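Local structure of uncharacterized protein (Sphaerobacter thermophilus, 5TGN) at residues A[9-14]-A[92-96]; A[59-65]-A[76-82]; A[89-93]-A[104-110]. The protein is of unknown function but belongs to the SnoaL-like family of the NTF2 clan, whose cone-shaped fold often holds a pocket for small molecules. All blocks are in the same frame, centred on the assembly; numbering follows the deposited sequence.

How the contacts relate
From the N terminus, helix 6-18 comes first, and contact 1 lays its residues 9-14 on residues 92-96 of strand 88-97, closing a loop that takes in most of the chain. Contact 2 is nested inside that loop: it zips 59-65 to 76-82, the hairpin of strands 60-69 and 73-81. Contact 3 follows in series and pairs 89-93 with 104-110 in the next hairpin, beginning on the strand where contact 1 ends and sharing Trp92 and Ile93 with it. Strands 60-69, 73-81, 88-97 and 100-108 are thus successive neighbours in one sheet. Trp92 joins all three contacts, its indole reaching Ile14, Thr61 and Gly78.

Contact 1: residues A[9-14]-A[92-96]; sequences LAREYI and WIFDV
Ala10 of the helical segment 9-14 covers one face of the Phe94 ring and Tyr13 meets its edge, while Leu9 and Ile14 reach Val96 and Trp92 on the strand. No hydrogen bond crosses; the joint is wholly apolar and buried. The helix runs over the strand at 131° between chain directions, with the short axes 9.9 Å apart, so side chains fill the gap.

Tyr13 can be followed outward. Its CB lies 3.7 Å from Phe94 CE1, and CG meets the same atom from within the plane of the phenyl ring. CD2 then faces Phe94 CZ at 3.7 Å, and CE2, farther along, comes to 4.0 Å from Trp92 CD1. The hydroxyl end carries on toward Ile106 of strand 100-108. With CG anti to the backbone N (chi1 173°), the phenol is carried past Phe94 to Trp92. Phe94 turns its edge to the Tyr13 face in an offset edge-to-face pair, planes 71° apart; the indole of Trp92 meets the phenol at a slant.

Two methyl groups sit on aromatic faces as CH-pi contacts. Ala10 CB lies 3.7 Å from the centroid of the Phe94 ring, somewhat toward its rim. Ile14 CD1 is more nearly central, 3.9 Å from the centroid of the six-membered ring of Trp92. At the other end Leu9 CD1 touches Val96 CG1 at 3.7 Å, extending the apolar seam.

Leu28 packs on Leu9 and Tyr13, and Leu104 also covers Tyr13. The aromatic cluster of Tyr13, Trp92 and Phe94 forms part of the core between the N-terminal helix and the curved sheet, the helix-on-sheet packing of the NTF2-like alpha+beta cone fold.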
loop_
_atom_site.group_PDB
_atom_site.type_symbol
_atom_site.label_atom_id
_atom_site.label_comp_id
_atom_site.label_asym_id
_atom_site.label_seq_id
_atom_site.Cartn_x
_atom_site.Cartn_y
_atom_site.Cartn_z
ATOM N N LEU A 9 23.551 -1.136 -8.910
ATOM C CA LEU A 9 22.831 -1.222 -7.643
ATOM C C LEU A 9 21.368 -1.580 -7.884
ATOM O O LEU A 9 20.800 -2.428 -7.184
ATOM C CB LEU A 9 22.938 0.101 -6.872
ATOM C CG LEU A 9 24.318 0.479 -6.332
ATOM C CD1 LEU A 9 24.345 1.919 -5.820
ATOM C CD2 LEU A 9 24.749 -0.485 -5.238
ATOM N N ALA A 10 20.744 -0.936 -8.874
ATOM C CA ALA A 10 19.332 -1.186 -9.139
ATOM C C ALA A 10 19.104 -2.638 -9.554
ATOM O O ALA A 10 18.205 -3.307 -9.033
ATOM C CB ALA A 10 18.825 -0.222 -10.220
ATOM N N ARG A 11 19.906 -3.145 -10.501
ATOM C CA ARG A 11 19.742 -4.531 -10.932
ATOM C C ARG A 11 19.996 -5.503 -9.781
ATOM O O ARG A 11 19.328 -6.541 -9.669
ATOM C CB ARG A 11 20.692 -4.854 -12.094
ATOM C CG ARG A 11 20.393 -4.163 -13.440
ATOM C CD ARG A 11 21.639 -4.285 -14.358
ATOM N NE ARG A 11 21.458 -3.608 -15.640
ATOM C CZ ARG A 11 22.445 -3.205 -16.428
ATOM N NH1 ARG A 11 23.704 -3.399 -16.069
ATOM N NH2 ARG A 11 22.167 -2.590 -17.569
ATOM N N GLU A 12 21.010 -5.221 -8.956
ATOM C CA GLU A 12 21.294 -6.104 -7.833
ATOM C C GLU A 12 20.162 -6.072 -6.810
ATOM O O GLU A 12 19.868 -7.091 -6.176
ATOM C CB GLU A 12 22.619 -5.724 -7.164
ATOM C CG GLU A 12 23.038 -6.709 -6.083
ATOM C CD GLU A 12 23.320 -8.103 -6.643
ATOM O OE1 GLU A 12 23.548 -8.229 -7.872
ATOM O OE2 GLU A 12 23.295 -9.077 -5.859
ATOM N N TYR A 13 19.548 -4.906 -6.609
ATOM C CA TYR A 13 18.402 -4.824 -5.709
ATOM C C TYR A 13 17.313 -5.782 -6.163
ATOM O O TYR A 13 16.832 -6.607 -5.387
ATOM C CB TYR A 13 17.872 -3.381 -5.637
ATOM C CG TYR A 13 16.577 -3.324 -4.828
ATOM C CD1 TYR A 13 16.605 -3.147 -3.444
ATOM C CD2 TYR A 13 15.336 -3.526 -5.439
ATOM C CE1 TYR A 13 15.423 -3.130 -2.694
ATOM C CE2 TYR A 13 14.149 -3.499 -4.696
ATOM C CZ TYR A 13 14.211 -3.311 -3.330
ATOM O OH TYR A 13 13.045 -3.318 -2.593
ATOM N N ILE A 14 16.971 -5.745 -7.451
ATOM C CA ILE A 14 15.973 -6.678 -7.972
ATOM C C ILE A 14 16.420 -8.122 -7.760
ATOM O O ILE A 14 15.617 -8.994 -7.417
ATOM C CB ILE A 14 15.700 -6.394 -9.465
ATOM C CG1 ILE A 14 15.188 -4.972 -9.668
ATOM C CG2 ILE A 14 14.681 -7.422 -10.041
ATOM C CD1 ILE A 14 13.788 -4.717 -9.000
ATOM N N TRP A 92 10.285 1.210 -9.949
ATOM C CA TRP A 92 11.281 1.410 -8.892
ATOM C C TRP A 92 12.127 2.622 -9.264
ATOM O O TRP A 92 12.756 2.637 -10.327
ATOM C CB TRP A 92 12.183 0.179 -8.735
ATOM C CG TRP A 92 11.509 -1.065 -8.201
ATOM C CD1 TRP A 92 11.426 -1.471 -6.884
ATOM C CD2 TRP A 92 10.874 -2.095 -8.976
ATOM N NE1 TRP A 92 10.756 -2.673 -6.801
ATOM C CE2 TRP A 92 10.405 -3.075 -8.070
ATOM C CE3 TRP A 92 10.656 -2.281 -10.348
ATOM C CZ2 TRP A 92 9.727 -4.232 -8.497
ATOM C CZ3 TRP A 92 9.984 -3.421 -10.769
ATOM C CH2 TRP A 92 9.518 -4.379 -9.840
ATOM N N ILE A 93 12.154 3.636 -8.408
ATOM C CA ILE A 93 12.960 4.838 -8.669
ATOM C C ILE A 93 14.086 4.849 -7.651
ATOM O O ILE A 93 13.822 5.001 -6.459
ATOM C CB ILE A 93 12.135 6.131 -8.570
ATOM C CG1 ILE A 93 10.917 6.071 -9.514
ATOM C CG2 ILE A 93 13.026 7.383 -8.855
ATOM C CD1 ILE A 93 9.937 7.259 -9.313
ATOM N N PHE A 94 15.338 4.698 -8.109
ATOM C CA PHE A 94 16.512 4.646 -7.235
ATOM C C PHE A 94 17.252 5.980 -7.307
ATOM O O PHE A 94 17.656 6.402 -8.401
ATOM C CB PHE A 94 17.486 3.544 -7.660
ATOM C CG PHE A 94 16.946 2.163 -7.595
ATOM C CD1 PHE A 94 17.220 1.348 -6.492
ATOM C CD2 PHE A 94 16.218 1.635 -8.655
ATOM C CE1 PHE A 94 16.739 0.027 -6.439
ATOM C CE2 PHE A 94 15.707 0.328 -8.598
ATOM C CZ PHE A 94 15.959 -0.472 -7.506
ATOM N N ASP A 95 17.445 6.635 -6.157
ATOM C CA ASP A 95 18.379 7.762 -6.037
ATOM C C ASP A 95 19.668 7.253 -5.398
ATOM O O ASP A 95 19.633 6.682 -4.300
ATOM C CB ASP A 95 17.783 8.905 -5.198
ATOM C CG ASP A 95 16.463 9.427 -5.773
ATOM O OD1 ASP A 95 16.465 9.884 -6.940
ATOM O OD2 ASP A 95 15.415 9.358 -5.078
ATOM N N VAL A 96 20.799 7.478 -6.070
ATOM C CA VAL A 96 22.079 6.876 -5.708
ATOM C C VAL A 96 23.082 7.984 -5.432
ATOM O O VAL A 96 23.114 8.997 -6.140
ATOM C CB VAL A 96 22.587 5.935 -6.824
ATOM C CG1 VAL A 96 24.052 5.493 -6.587
ATOM C CG2 VAL A 96 21.620 4.761 -6.991
#

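Contact 2: residues A[59-65]-A[76-82]; sequences ATTAQIA and LHGVVQT
Thr60 and Gln81 open an antiparallel pairing of segments 59-65 and 76-82, whose short strand axes run at 166° to each other and approach to 4.6 Å. Backbone N-H and C=O groups join them twice over in each of three hydrogen-bonded pairs, Thr60 with Gln81, Ala62 with Val79 and Ala65 with His77. The straightest bond, from Val79 N to Ala62 O at 2.9 Å, has 177° at the hydrogen. Thr61 and Val80 form the non-hydrogen-bonded pair between the first two. The register slips by one between Ala62 and Ala65, a beta bulge, and there Gln63 takes positive phi and psi.

At the bulge the Gln63 chain leans across Val79, its OE1 lying 3.7 Å from Val79 CG2. Ile64 sets CD1 4.0 Å from Gly78 CA. A CB at Gly78 would collide with that methyl, so the missing side chain is what permits the close approach. Ile64 CG2 meets Leu76 CD2 at 4.1 Å, on the side where helix 6-18 also packs on Leu76.

Nearer the open end of the hairpin, Thr61 OG1 lies 3.7 Å from Val80 CG2, and Ala59 CB touches both Val80 CG1 and Thr82 CG2, the latter 3.6 Å away. His77 swings its ring away from the pairing, and its NE2 is hydrogen-bonded to Glu91 on strand 88-97. Phe85 of the third subunit packs on Thr60.

Together these strands make a bulged antiparallel beta hairpin at the margin of the chain's curved sheet, a common feature of NTF2-like folds.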
loop_
_atom_site.group_PDB
_atom_site.type_symbol
_atom_site.label_atom_id
_atom_site.label_comp_id
_atom_site.label_asym_id
_atom_site.label_seq_id
_atom_site.Cartn_x
_atom_site.Cartn_y
_atom_site.Cartn_z
ATOM N N ALA A 59 7.238 -14.059 -4.502
ATOM C CA ALA A 59 6.961 -13.343 -5.737
ATOM C C ALA A 59 8.213 -13.391 -6.589
ATOM O O ALA A 59 9.317 -13.568 -6.077
ATOM C CB ALA A 59 6.543 -11.893 -5.453
ATOM N N THR A 60 8.042 -13.254 -7.901
ATOM C CA THR A 60 9.184 -13.061 -8.780
ATOM C C THR A 60 9.011 -11.757 -9.541
ATOM O O THR A 60 7.904 -11.416 -9.971
ATOM C CB THR A 60 9.371 -14.222 -9.777
ATOM O OG1 THR A 60 8.264 -14.255 -10.684
ATOM C CG2 THR A 60 9.467 -15.542 -9.050
ATOM N N THR A 61 10.112 -11.035 -9.698
ATOM C CA THR A 61 10.147 -9.732 -10.342
ATOM C C THR A 61 10.911 -9.871 -11.646
ATOM O O THR A 61 12.121 -10.106 -11.625
ATOM C CB THR A 61 10.831 -8.710 -9.440
ATOM O OG1 THR A 61 10.149 -8.632 -8.185
ATOM C CG2 THR A 61 10.861 -7.365 -10.118
ATOM N N ALA A 62 10.221 -9.702 -12.774
ATOM C CA ALA A 62 10.808 -9.950 -14.086
ATOM C C ALA A 62 10.307 -8.890 -15.077
ATOM O O ALA A 62 9.711 -7.874 -14.688
ATOM C CB ALA A 62 10.489 -11.379 -14.550
ATOM N N GLN A 63 10.580 -9.134 -16.364
ATOM C CA GLN A 63 10.299 -8.200 -17.462
ATOM C C GLN A 63 10.733 -6.779 -17.110
ATOM O O GLN A 63 9.979 -5.813 -17.261
ATOM C CB GLN A 63 8.823 -8.223 -17.845
ATOM C CG GLN A 63 8.287 -9.579 -18.300
ATOM C CD GLN A 63 6.784 -9.545 -18.474
ATOM O OE1 GLN A 63 6.053 -10.234 -17.763
ATOM N NE2 GLN A 63 6.311 -8.718 -19.403
ATOM N N ILE A 64 11.965 -6.660 -16.616
ATOM C CA ILE A 64 12.486 -5.360 -16.221
ATOM C C ILE A 64 12.824 -4.542 -17.457
ATOM O O ILE A 64 13.547 -4.997 -18.348
ATOM C CB ILE A 64 13.708 -5.527 -15.321
ATOM C CG1 ILE A 64 13.292 -6.234 -14.023
ATOM C CG2 ILE A 64 14.311 -4.155 -15.026
ATOM C CD1 ILE A 64 12.508 -5.329 -13.072
ATOM N N ALA A 65 12.272 -3.343 -17.536
ATOM C CA ALA A 65 12.694 -2.370 -18.526
ATOM C C ALA A 65 13.405 -1.251 -17.784
ATOM O O ALA A 65 12.876 -0.706 -16.809
ATOM C CB ALA A 65 11.514 -1.833 -19.339
ATOM N N LEU A 76 13.415 1.710 -13.001
ATOM C CA LEU A 76 13.054 0.425 -13.601
ATOM C C LEU A 76 11.541 0.258 -13.576
ATOM O O LEU A 76 10.887 0.645 -12.606
ATOM C CB LEU A 76 13.676 -0.760 -12.858
ATOM C CG LEU A 76 15.174 -0.726 -12.558
ATOM C CD1 LEU A 76 15.537 -1.962 -11.742
ATOM C CD2 LEU A 76 15.990 -0.627 -13.868
ATOM N N HIS A 77 10.989 -0.312 -14.644
ATOM C CA HIS A 77 9.619 -0.800 -14.660
ATOM C C HIS A 77 9.662 -2.316 -14.744
ATOM O O HIS A 77 10.550 -2.884 -15.390
ATOM C CB HIS A 77 8.826 -0.220 -15.829
ATOM C CG HIS A 77 8.483 1.229 -15.658
ATOM N ND1 HIS A 77 7.614 1.894 -16.491
ATOM C CD2 HIS A 77 8.885 2.137 -14.732
ATOM C CE1 HIS A 77 7.498 3.151 -16.092
ATOM N NE2 HIS A 77 8.262 3.324 -15.025
ATOM N N GLY A 78 8.732 -2.975 -14.061
ATOM C CA GLY A 78 8.779 -4.426 -14.057
ATOM C C GLY A 78 7.425 -5.015 -13.732
ATOM O O GLY A 78 6.463 -4.301 -13.439
ATOM N N VAL A 79 7.356 -6.341 -13.814
ATOM C CA VAL A 79 6.144 -7.092 -13.518
ATOM C C VAL A 79 6.468 -7.983 -12.331
ATOM O O VAL A 79 7.464 -8.712 -12.355
ATOM C CB VAL A 79 5.671 -7.914 -14.742
ATOM C CG1 VAL A 79 4.394 -8.701 -14.424
ATOM C CG2 VAL A 79 5.456 -7.017 -15.940
ATOM N N VAL A 80 5.649 -7.922 -11.292
ATOM C CA VAL A 80 5.791 -8.804 -10.133
ATOM C C VAL A 80 4.691 -9.864 -10.198
ATOM O O VAL A 80 3.504 -9.526 -10.220
ATOM C CB VAL A 80 5.725 -8.023 -8.813
ATOM C CG1 VAL A 80 5.777 -9.000 -7.608
ATOM C CG2 VAL A 80 6.881 -7.010 -8.733
ATOM N N GLN A 81 5.078 -11.137 -10.282
ATOM C CA GLN A 81 4.126 -12.232 -10.282
ATOM C C GLN A 81 4.193 -13.017 -8.977
ATOM O O GLN A 81 5.262 -13.163 -8.374
ATOM C CB GLN A 81 4.376 -13.157 -11.476
ATOM C CG GLN A 81 4.073 -12.432 -12.785
ATOM C CD GLN A 81 4.337 -13.277 -13.996
ATOM O OE1 GLN A 81 5.458 -13.308 -14.499
ATOM N NE2 GLN A 81 3.307 -13.977 -14.475
ATOM N N THR A 82 3.048 -13.546 -8.569
ATOM C CA THR A 82 2.885 -14.327 -7.350
ATOM C C THR A 82 2.080 -15.580 -7.638
ATOM O O THR A 82 1.506 -15.733 -8.726
ATOM C CB THR A 82 2.170 -13.513 -6.260
ATOM O OG1 THR A 82 0.905 -13.079 -6.767
ATOM C CG2 THR A 82 3.019 -12.301 -5.778
#

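Contact 3: residues A[89-93]-A[104-110]; sequences QIEWI and LTINHLR
Glu91 and Asn107 carry the polar side-chain contact of segments 89-93 and 104-110, antiparallel strands whose short axes run at 163°. Asn107 ND2 donates to Glu91 OE1 at 2.9 Å, and OE1 receives it on its anti lone pair; the oxygen lies close to the amide plane, although carboxylate and amide planes are turned 65° apart. Glu91 CG is anti to the backbone N (chi1 167°) and the chain beyond is extended, which brings the carboxylate alongside the amide. The same OE1 meets Arg103 of the second subunit in a salt bridge, and OE2 accepts from His77. A glutamine in its place would probably weaken this junction, leaving Arg103 of the second subunit without its charged mate.

Backbone hydrogen bonds run in both directions between Glu91 and Asn107 and between Ile93 and Thr105; Leu109 N adds a single bond to Gln89 O at 2.8 Å. Water 1 bridges Gln89 N and Leu109 O. Water 2 donates to Ile93 O and accepts from Thr105 OG1.

The apolar contacts on the face of Ile90 and Trp92 begin with a CH-pi contact, Ile90 CD1 sitting 3.6 Å from the centroid of the His108 ring, over its middle. Ile90 CG2 meets Ile106 CG2 at 3.6 Å. Leu104 CD1 comes to the indole edge of Trp92, 3.8 Å from Trp92 CB. On the other face Leu109 CD2 packs 3.8 Å from Glu91 CB, and Ile93 CD1 lies 3.5 Å from Asn107 ND2.

His108 NE2 is hydrogen-bonded to a glycerol, probably from the crystallisation liquor. Strand 73-81 flanks segment 89-93 and strand 33-37 flanks segment 104-110; helix 6-18 covers Trp92 and Leu104, while the second subunit packs on Ile93, Thr105 and Asn107.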
loop_
_atom_site.group_PDB
_atom_site.type_symbol
_atom_site.label_atom_id
_atom_site.label_comp_id
_atom_site.label_asym_id
_atom_site.label_seq_id
_atom_site.Cartn_x
_atom_site.Cartn_y
_atom_site.Cartn_z
ATOM N N GLN A 89 2.225 -4.302 -12.177
ATOM C CA GLN A 89 3.164 -3.418 -12.860
ATOM C C GLN A 89 3.771 -2.478 -11.832
ATOM O O GLN A 89 3.036 -1.736 -11.166
ATOM C CB GLN A 89 2.457 -2.599 -13.944
ATOM C CG GLN A 89 1.562 -3.454 -14.813
ATOM C CD GLN A 89 2.370 -4.302 -15.755
ATOM O OE1 GLN A 89 3.430 -3.876 -16.213
ATOM N NE2 GLN A 89 1.893 -5.515 -16.043
ATOM N N ILE A 90 5.098 -2.483 -11.717
ATOM C CA ILE A 90 5.766 -1.755 -10.642
ATOM C C ILE A 90 6.850 -0.862 -11.232
ATOM O O ILE A 90 7.520 -1.239 -12.200
ATOM C CB ILE A 90 6.366 -2.710 -9.583
ATOM C CG1 ILE A 90 5.287 -3.606 -8.957
ATOM C CG2 ILE A 90 7.022 -1.929 -8.452
ATOM C CD1 ILE A 90 4.182 -2.857 -8.213
ATOM N N GLU A 91 7.011 0.321 -10.655
ATOM C CA GLU A 91 8.088 1.231 -11.007
ATOM C C GLU A 91 8.972 1.405 -9.779
ATOM O O GLU A 91 8.465 1.683 -8.687
ATOM C CB GLU A 91 7.520 2.577 -11.481
ATOM C CG GLU A 91 8.526 3.740 -11.581
ATOM C CD GLU A 91 7.845 5.040 -11.980
ATOM O OE1 GLU A 91 7.237 5.711 -11.109
ATOM O OE2 GLU A 91 7.854 5.360 -13.174
ATOM N N TRP A 92 10.285 1.210 -9.949
ATOM C CA TRP A 92 11.281 1.410 -8.892
ATOM C C TRP A 92 12.127 2.622 -9.264
ATOM O O TRP A 92 12.756 2.637 -10.327
ATOM C CB TRP A 92 12.183 0.179 -8.735
ATOM C CG TRP A 92 11.509 -1.065 -8.201
ATOM C CD1 TRP A 92 11.426 -1.471 -6.884
ATOM C CD2 TRP A 92 10.874 -2.095 -8.976
ATOM N NE1 TRP A 92 10.756 -2.673 -6.801
ATOM C CE2 TRP A 92 10.405 -3.075 -8.070
ATOM C CE3 TRP A 92 10.656 -2.281 -10.348
ATOM C CZ2 TRP A 92 9.727 -4.232 -8.497
ATOM C CZ3 TRP A 92 9.984 -3.421 -10.769
ATOM C CH2 TRP A 92 9.518 -4.379 -9.840
ATOM N N ILE A 93 12.154 3.636 -8.408
ATOM C CA ILE A 93 12.960 4.838 -8.669
ATOM C C ILE A 93 14.086 4.849 -7.651
ATOM O O ILE A 93 13.822 5.001 -6.459
ATOM C CB ILE A 93 12.135 6.131 -8.570
ATOM C CG1 ILE A 93 10.917 6.071 -9.514
ATOM C CG2 ILE A 93 13.026 7.383 -8.855
ATOM C CD1 ILE A 93 9.937 7.259 -9.313
ATOM N N LEU A 104 14.912 4.549 -2.343
ATOM C CA LEU A 104 14.170 3.797 -3.345
ATOM C C LEU A 104 12.693 4.110 -3.150
ATOM O O LEU A 104 12.161 3.953 -2.045
ATOM C CB LEU A 104 14.449 2.289 -3.234
ATOM C CG LEU A 104 13.402 1.389 -3.910
ATOM C CD1 LEU A 104 13.400 1.583 -5.404
ATOM C CD2 LEU A 104 13.627 -0.077 -3.510
ATOM N N THR A 105 12.041 4.610 -4.203
ATOM C CA THR A 105 10.598 4.872 -4.177
ATOM C C THR A 105 9.912 3.805 -5.026
ATOM O O THR A 105 10.341 3.544 -6.154
ATOM C CB THR A 105 10.281 6.273 -4.727
ATOM O OG1 THR A 105 10.894 7.285 -3.908
ATOM C CG2 THR A 105 8.767 6.526 -4.779
ATOM N N ILE A 106 8.859 3.189 -4.503
ATOM C CA ILE A 106 8.209 2.075 -5.196
ATOM C C ILE A 106 6.777 2.486 -5.531
ATOM O O ILE A 106 5.929 2.583 -4.638
ATOM C CB ILE A 106 8.236 0.784 -4.363
ATOM C CG1 ILE A 106 9.667 0.520 -3.891
ATOM C CG2 ILE A 106 7.720 -0.422 -5.208
ATOM C CD1 ILE A 106 9.789 -0.748 -3.012
ATOM N N ASN A 107 6.507 2.720 -6.810
ATOM C CA ASN A 107 5.185 3.151 -7.275
ATOM C C ASN A 107 4.501 1.999 -7.989
ATOM O O ASN A 107 5.068 1.428 -8.928
ATOM C CB ASN A 107 5.289 4.320 -8.248
ATOM C CG ASN A 107 5.798 5.599 -7.600
ATOM O OD1 ASN A 107 5.335 6.001 -6.540
ATOM N ND2 ASN A 107 6.712 6.272 -8.274
ATOM N N HIS A 108 3.284 1.678 -7.572
ATOM C CA HIS A 108 2.454 0.778 -8.367
ATOM C C HIS A 108 1.922 1.512 -9.588
ATOM O O HIS A 108 1.369 2.609 -9.475
ATOM C CB HIS A 108 1.293 0.231 -7.543
ATOM C CG HIS A 108 1.721 -0.713 -6.463
ATOM N ND1 HIS A 108 1.273 -2.016 -6.386
ATOM C CD2 HIS A 108 2.582 -0.555 -5.435
ATOM C CE1 HIS A 108 1.817 -2.607 -5.339
ATOM N NE2 HIS A 108 2.615 -1.742 -4.744
ATOM N N LEU A 109 2.075 0.898 -10.756
ATOM C CA LEU A 109 1.561 1.435 -12.003
ATOM C C LEU A 109 0.194 0.828 -12.296
ATOM O O LEU A 109 -0.216 -0.161 -11.683
ATOM C CB LEU A 109 2.538 1.144 -13.146
ATOM C CG LEU A 109 3.982 1.629 -12.938
ATOM C CD1 LEU A 109 4.831 1.176 -14.135
ATOM C CD2 LEU A 109 3.986 3.127 -12.845
ATOM N N ARG A 110 -0.517 1.433 -13.247
ATOM C CA ARG A 110 -1.794 0.893 -13.697
ATOM C C ARG A 110 -1.614 -0.526 -14.218
ATOM O O ARG A 110 -0.615 -0.835 -14.881
ATOM C CB ARG A 110 -2.378 1.744 -14.814
ATOM C CG ARG A 110 -2.548 3.218 -14.541
ATOM C CD ARG A 110 -3.039 3.859 -15.840
ATOM N NE ARG A 110 -3.392 5.266 -15.717
ATOM C CZ ARG A 110 -4.632 5.739 -15.833
ATOM N NH1 ARG A 110 -4.857 7.040 -15.712
ATOM N NH2 ARG A 110 -5.644 4.912 -16.069
HETATM O O HOH W 1 -0.297 -3.093 -11.516
HETATM O O HOH W 2 13.415 7.418 -5.095
#